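Local coordinates for thioredoxin domain-containing protein (Silicibacter pomeroyi, PDB 3EYT) that is of unknown function but has a thioredoxin-like fold and probably acts as an oxidoreductase, perhaps with an antioxidant role, at residues C[31-37]-C[118-124]. Sequence-based numbering, arbitrary orientation.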
loop_
_atom_site.group_PDB
_atom_site.type_symbol
_atom_site.label_atom_id
_atom_site.label_comp_id
_atom_site.label_asym_id
_atom_site.label_seq_id
_atom_site.Cartn_x
_atom_site.Cartn_y
_atom_site.Cartn_z
ATOM N N ILE C 31 14.214 -17.313 21.658
ATOM C CA ILE C 31 13.333 -16.560 20.767
ATOM C C ILE C 31 13.196 -17.303 19.440
ATOM O O ILE C 31 14.209 -17.729 18.835
ATOM C CB ILE C 31 13.880 -15.135 20.529
ATOM C CG1 ILE C 31 14.220 -14.462 21.865
ATOM C CG2 ILE C 31 12.901 -14.290 19.704
ATOM C CD1 ILE C 31 15.066 -13.220 21.713
ATOM N N VAL C 32 11.952 -17.497 19.009
ATOM C CA VAL C 32 11.664 -18.096 17.710
ATOM C C VAL C 32 11.072 -17.003 16.845
ATOM O O VAL C 32 10.061 -16.402 17.209
ATOM C CB VAL C 32 10.624 -19.238 17.832
ATOM C CG1 VAL C 32 10.297 -19.821 16.466
ATOM C CG2 VAL C 32 11.132 -20.332 18.775
ATOM N N ILE C 33 11.700 -16.731 15.707
ATOM C CA ILE C 33 11.180 -15.748 14.769
ATOM C C ILE C 33 10.746 -16.401 13.470
ATOM O O ILE C 33 11.530 -17.064 12.808
ATOM C CB ILE C 33 12.213 -14.638 14.457
ATOM C CG1 ILE C 33 12.740 -14.010 15.739
ATOM C CG2 ILE C 33 11.624 -13.531 13.524
ATOM C CD1 ILE C 33 13.948 -13.015 15.495
ATOM N N GLU C 34 9.499 -16.159 13.095
ATOM C CA GLU C 34 8.979 -16.644 11.829
ATOM C C GLU C 34 8.895 -15.455 10.865
ATOM O O GLU C 34 8.090 -14.542 11.068
ATOM C CB GLU C 34 7.611 -17.302 12.064
ATOM C CG GLU C 34 6.836 -17.710 10.832
ATOM C CD GLU C 34 7.460 -18.883 10.087
ATOM O OE1 GLU C 34 8.240 -19.671 10.678
ATOM O OE2 GLU C 34 7.167 -19.001 8.887
ATOM N N ALA C 35 9.745 -15.478 9.837
ATOM C CA ALA C 35 9.797 -14.434 8.826
ATOM C C ALA C 35 8.947 -14.939 7.676
ATOM O O ALA C 35 9.140 -16.059 7.187
ATOM C CB ALA C 35 11.207 -14.183 8.361
ATOM N N PHE C 36 7.982 -14.123 7.270
ATOM C CA PHE C 36 6.973 -14.570 6.334
ATOM C C PHE C 36 6.513 -13.377 5.486
ATOM O O PHE C 36 6.720 -12.211 5.852
ATOM C CB PHE C 36 5.776 -15.185 7.103
ATOM C CG PHE C 36 4.925 -14.163 7.848
ATOM C CD1 PHE C 36 3.716 -13.712 7.297
ATOM C CD2 PHE C 36 5.331 -13.666 9.101
ATOM C CE1 PHE C 36 2.927 -12.763 7.977
ATOM C CE2 PHE C 36 4.568 -12.731 9.794
ATOM C CZ PHE C 36 3.350 -12.265 9.225
ATOM N N GLN C 37 5.853 -13.698 4.367
ATOM C CA GLN C 37 5.084 -12.733 3.583
ATOM C C GLN C 37 3.678 -13.269 3.588
ATOM O O GLN C 37 3.462 -14.483 3.380
ATOM C CB GLN C 37 5.535 -12.692 2.113
ATOM C CG GLN C 37 6.954 -12.118 1.886
ATOM C CD GLN C 37 7.280 -11.956 0.401
ATOM O OE1 GLN C 37 7.385 -10.844 -0.081
ATOM N NE2 GLN C 37 7.358 -13.060 -0.327
ATOM N N THR C 118 11.112 -16.677 2.151
ATOM C CA THR C 118 10.142 -16.967 3.215
ATOM C C THR C 118 9.435 -18.282 2.834
ATOM O O THR C 118 9.300 -18.577 1.647
ATOM C CB THR C 118 9.059 -15.820 3.321
ATOM O OG1 THR C 118 8.362 -15.695 2.077
ATOM C CG2 THR C 118 9.705 -14.487 3.624
ATOM N N PRO C 119 8.972 -19.062 3.830
ATOM C CA PRO C 119 9.180 -18.756 5.246
ATOM C C PRO C 119 10.593 -19.108 5.721
ATOM O O PRO C 119 11.227 -20.035 5.201
ATOM C CB PRO C 119 8.124 -19.627 5.966
ATOM C CG PRO C 119 8.056 -20.894 5.106
ATOM C CD PRO C 119 8.240 -20.337 3.624
ATOM N N SER C 120 11.094 -18.330 6.668
ATOM C CA SER C 120 12.318 -18.677 7.367
ATOM C C SER C 120 12.041 -18.691 8.842
ATOM O O SER C 120 11.279 -17.865 9.350
ATOM C CB SER C 120 13.442 -17.689 7.042
ATOM O OG SER C 120 13.762 -17.824 5.669
ATOM N N LEU C 121 12.679 -19.621 9.535
ATOM C CA LEU C 121 12.515 -19.709 10.961
ATOM C C LEU C 121 13.886 -19.516 11.596
ATOM O O LEU C 121 14.856 -20.206 11.216
ATOM C CB LEU C 121 11.842 -21.038 11.349
ATOM C CG LEU C 121 11.316 -21.051 12.812
ATOM C CD1 LEU C 121 10.119 -21.890 13.006
ATOM C CD2 LEU C 121 12.407 -21.487 13.759
ATOM N N LEU C 122 13.984 -18.536 12.507
ATOM C CA LEU C 122 15.259 -18.222 13.164
ATOM C C LEU C 122 15.129 -18.525 14.639
ATOM O O LEU C 122 14.081 -18.247 15.243
ATOM C CB LEU C 122 15.621 -16.749 12.995
ATOM C CG LEU C 122 15.779 -16.025 11.637
ATOM C CD1 LEU C 122 17.077 -16.367 11.001
ATOM C CD2 LEU C 122 14.626 -16.221 10.653
ATOM N N LEU C 123 16.185 -19.089 15.219
ATOM C CA LEU C 123 16.245 -19.405 16.640
ATOM C C LEU C 123 17.410 -18.698 17.284
ATOM O O LEU C 123 18.572 -18.899 16.881
ATOM C CB LEU C 123 16.464 -20.905 16.897
ATOM C CG LEU C 123 15.364 -21.955 16.913
ATOM C CD1 LEU C 123 15.917 -23.142 17.733
ATOM C CD2 LEU C 123 14.049 -21.451 17.496
ATOM N N ILE C 124 17.088 -17.907 18.301
ATOM C CA ILE C 124 18.042 -17.116 19.049
ATOM C C ILE C 124 18.110 -17.627 20.489
ATOM O O ILE C 124 17.083 -17.789 21.161
ATOM C CB ILE C 124 17.668 -15.619 19.010
ATOM C CG1 ILE C 124 17.767 -15.089 17.560
ATOM C CG2 ILE C 124 18.563 -14.773 19.943
ATOM C CD1 ILE C 124 17.065 -13.759 17.384
HETATM O O HOH W 1 8.277 -16.052 -0.939
#
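Ile31 with Ile124, Ile33 with Leu122 and Ala35 with Ser120 each exchange two backbone hydrogen bonds, joining two central antiparallel strands of the thioredoxin-like sheet. The pairing illustrates how hydrogen-bonded and non-hydrogen-bonded pairs take turns along antiparallel strands, with Ile31, Ile33 and Ala35 on one face and Val32 and Glu34 on the other. The six bonds are of ordinary length and nearly straight, as in Ile33 N to Leu122 O (2.9 Å, N-H...O 173°). CA-H...O contacts add weaker polar links to the inward carbonyls; Pro119 CA to Ala35 O (3.3 Å) carries the pairing on past Ser120. Val32 and Glu34 turn their own backbone groups to strand 63-69.

Apolar contacts line both faces. On one, Val32 CG2 meets Leu123 CD2 at 3.4 Å, an unusually close approach for two methyl carbons, while CG1, anti to the backbone N (chi1 178°), meets Leu121 CD2 at 3.8 Å. Helix 140-151 packs over Leu121 and Leu123. On the other face, Ile33 and Ile124 touch diagonally through their CD1 methyls, 3.7 Å apart.

Glu34 brings a carboxylate into this largely apolar setting. Its chain bends at chi2 (70°), laying OE2 against Pro119 CB (3.1 Å) and OE1 near Leu121 CD1. An alanine here would take away the carboxylate and is likely to leave a gap beside Pro119 and Leu121.

Beyond the strands, one water bridges Thr118 OG1 and, weakly, Gln37 NE2; Phe72 and Glu73 also bind the Gln37 amide. The chemistry is consistent with a backbone-bonded strand pair that places Thr118, before cis-Pro119, against Cys40 and Cys43, a possible CxxC, as in thioredoxins.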